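Local coordinates for monomethylamine methyltransferase mtmB1 (Methanosarcina barkeri, PDB 1TV4), which catalyses transfer of the methyl group from monomethylamine to the corrinoid cofactor of its partner protein MtmC in methanogenesis from methylamine, at residues 256-261 / 286-291. Residues are numbered along the deposited sequence; the frame is centred on the assembly and turned at random.
Sequences IMDEQM and VLMSSA. With BG3 (3-methyl-5-sulfo-pyrrolidine-2-carboxylic acid), chain L.
M288 brings its terminal methyl CE to 4.5 Å from OD1 of D258, a loose contact from a long, flexible side chain. S289 follows with the polar link. Its OG donates to D258 OD1 over 2.7 Å, meeting the oxygen on the anti side, 24° out of the carboxylate plane. With CG anti to the backbone N (chi1 167°), the carboxylate of D258 reaches the hydroxyl of S289. Aspartate suits this buried place because its other oxygen, OD2, is gripped by H294 and Q232, leaving OD1 for a small hydroxyl. I256 CG2 packs against the carbonyl O of S289 at 3.7 Å, a van der Waals contact. S290 leaves the helix with positive phi (49°) and turns the chain toward the strand; its hydroxyl bonds to K250, and its carbonyl O accepts from R108 of a second subunit. I256 CD1 lies 4.0 Å from that same S290 O. A291 is small enough to let the backbones close in: its CB rests 3.6 Å from D258 CB, while the CA atoms of A291 and I256 are 4.9 Å apart. Beta-branched I256 thus lays both its branches against the turn, and it also touches Y249 of helix 240-251. This is the helix-to-strand return of a beta-alpha-beta crossover in the TIM barrel: strand 255-259 runs parallel between strands 227-231 and 293-300, turning I256 and D258 outward to the helical layer, while E259 faces the bound pyrrolidine ligand inside.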
loop_
_atom_site.group_PDB
_atom_site.type_symbol
_atom_site.label_atom_id
_atom_site.label_comp_id
_atom_site.label_asym_id
_atom_site.label_seq_id
_atom_site.Cartn_x
_atom_site.Cartn_y
_atom_site.Cartn_z
ATOM N N ILE A 256 10.176 5.815 18.569
ATOM C CA ILE A 256 9.895 5.842 20.003
ATOM C C ILE A 256 10.393 7.087 20.722
ATOM O O ILE A 256 11.565 7.447 20.631
ATOM C CB ILE A 256 10.512 4.598 20.708
ATOM C CG1 ILE A 256 9.852 3.322 20.180
ATOM C CG2 ILE A 256 10.334 4.703 22.233
ATOM C CD1 ILE A 256 10.446 2.042 20.756
ATOM N N MET A 257 9.483 7.745 21.434
ATOM C CA MET A 257 9.840 8.926 22.204
ATOM C C MET A 257 9.676 8.606 23.688
ATOM O O MET A 257 8.556 8.530 24.193
ATOM C CB MET A 257 8.945 10.118 21.862
ATOM C CG MET A 257 9.312 11.376 22.658
ATOM S SD MET A 257 7.972 12.574 22.783
ATOM C CE MET A 257 7.039 11.859 24.144
ATOM N N ASP A 258 10.799 8.401 24.367
ATOM C CA ASP A 258 10.804 8.116 25.801
ATOM C C ASP A 258 10.760 9.475 26.493
ATOM O O ASP A 258 11.464 10.397 26.098
ATOM C CB ASP A 258 12.090 7.376 26.174
ATOM C CG ASP A 258 12.320 7.318 27.677
ATOM O OD1 ASP A 258 12.044 6.263 28.286
ATOM O OD2 ASP A 258 12.773 8.331 28.245
ATOM N N GLU A 259 9.918 9.599 27.519
ATOM C CA GLU A 259 9.773 10.858 28.255
ATOM C C GLU A 259 10.017 10.680 29.750
ATOM O O GLU A 259 9.749 9.620 30.309
ATOM C CB GLU A 259 8.360 11.425 28.033
ATOM C CG GLU A 259 8.007 12.720 28.796
ATOM C CD GLU A 259 7.580 12.479 30.246
ATOM O OE1 GLU A 259 6.900 11.462 30.506
ATOM O OE2 GLU A 259 7.903 13.313 31.122
ATOM N N GLN A 260 10.547 11.720 30.385
ATOM C CA GLN A 260 10.783 11.705 31.827
ATOM C C GLN A 260 10.800 13.169 32.237
ATOM O O GLN A 260 11.431 14.000 31.584
ATOM C CB GLN A 260 12.110 11.021 32.184
ATOM C CG GLN A 260 12.144 10.443 33.617
ATOM C CD GLN A 260 12.542 11.459 34.680
ATOM O OE1 GLN A 260 12.046 11.422 35.813
ATOM N NE2 GLN A 260 13.455 12.355 34.329
ATOM N N MET A 261 10.091 13.493 33.310
ATOM C CA MET A 261 10.034 14.865 33.789
ATOM C C MET A 261 10.539 14.930 35.228
ATOM O O MET A 261 9.763 14.818 36.178
ATOM C CB MET A 261 8.598 15.393 33.678
ATOM C CG MET A 261 7.527 14.461 34.224
ATOM S SD MET A 261 5.845 14.998 33.792
ATOM C CE MET A 261 5.638 16.408 34.866
ATOM N N VAL A 286 17.631 5.565 25.990
ATOM C CA VAL A 286 18.135 4.767 24.874
ATOM C C VAL A 286 18.555 3.362 25.277
ATOM O O VAL A 286 18.901 2.535 24.433
ATOM C CB VAL A 286 19.321 5.475 24.173
ATOM C CG1 VAL A 286 18.864 6.820 23.641
ATOM C CG2 VAL A 286 20.485 5.655 25.138
ATOM N N LEU A 287 18.494 3.090 26.573
ATOM C CA LEU A 287 18.878 1.797 27.106
ATOM C C LEU A 287 17.642 0.932 27.371
ATOM O O LEU A 287 17.453 -0.117 26.751
ATOM C CB LEU A 287 19.677 2.031 28.394
ATOM C CG LEU A 287 20.415 0.920 29.132
ATOM C CD1 LEU A 287 21.391 0.204 28.218
ATOM C CD2 LEU A 287 21.155 1.560 30.302
ATOM N N MET A 288 16.792 1.395 28.281
ATOM C CA MET A 288 15.581 0.681 28.657
ATOM C C MET A 288 14.457 0.753 27.625
ATOM O O MET A 288 13.791 -0.246 27.349
ATOM C CB MET A 288 15.073 1.231 29.996
ATOM C CG MET A 288 13.754 0.655 30.476
ATOM S SD MET A 288 13.160 1.515 31.971
ATOM C CE MET A 288 12.310 2.909 31.245
ATOM N N SER A 289 14.258 1.934 27.048
ATOM C CA SER A 289 13.176 2.145 26.093
ATOM C C SER A 289 13.530 2.084 24.608
ATOM O O SER A 289 12.642 2.263 23.772
ATOM C CB SER A 289 12.515 3.493 26.379
ATOM O OG SER A 289 12.184 3.610 27.754
ATOM N N SER A 290 14.796 1.840 24.278
ATOM C CA SER A 290 15.219 1.787 22.871
ATOM C C SER A 290 14.696 3.030 22.143
ATOM O O SER A 290 14.309 2.970 20.974
ATOM C CB SER A 290 14.657 0.537 22.181
ATOM O OG SER A 290 15.135 -0.662 22.767
ATOM N N ALA A 291 14.698 4.159 22.842
ATOM C CA ALA A 291 14.184 5.406 22.287
ATOM C C ALA A 291 14.878 5.925 21.036
ATOM O O ALA A 291 16.082 5.738 20.859
ATOM C CB ALA A 291 14.220 6.490 23.352
HETATM C C1 BG3 L . 4.436 15.463 25.100
HETATM C C2 BG3 L . 3.629 15.267 26.428
HETATM C C3 BG3 L . 2.276 14.625 26.351
HETATM C C4 BG3 L . 1.926 14.620 27.812
HETATM C C5 BG3 L . 3.290 14.009 28.271
HETATM C C6 BG3 L . 1.282 15.444 25.623
HETATM O O1 BG3 L . 4.822 16.569 24.714
HETATM N N1 BG3 L . 4.423 14.461 27.366
HETATM S S1 BG3 L . 3.635 14.444 29.978
HETATM O O2 BG3 L . 2.507 13.974 30.806
HETATM O O3 BG3 L . 4.918 13.830 30.358
HETATM O O4 BG3 L . 3.706 15.912 30.076
#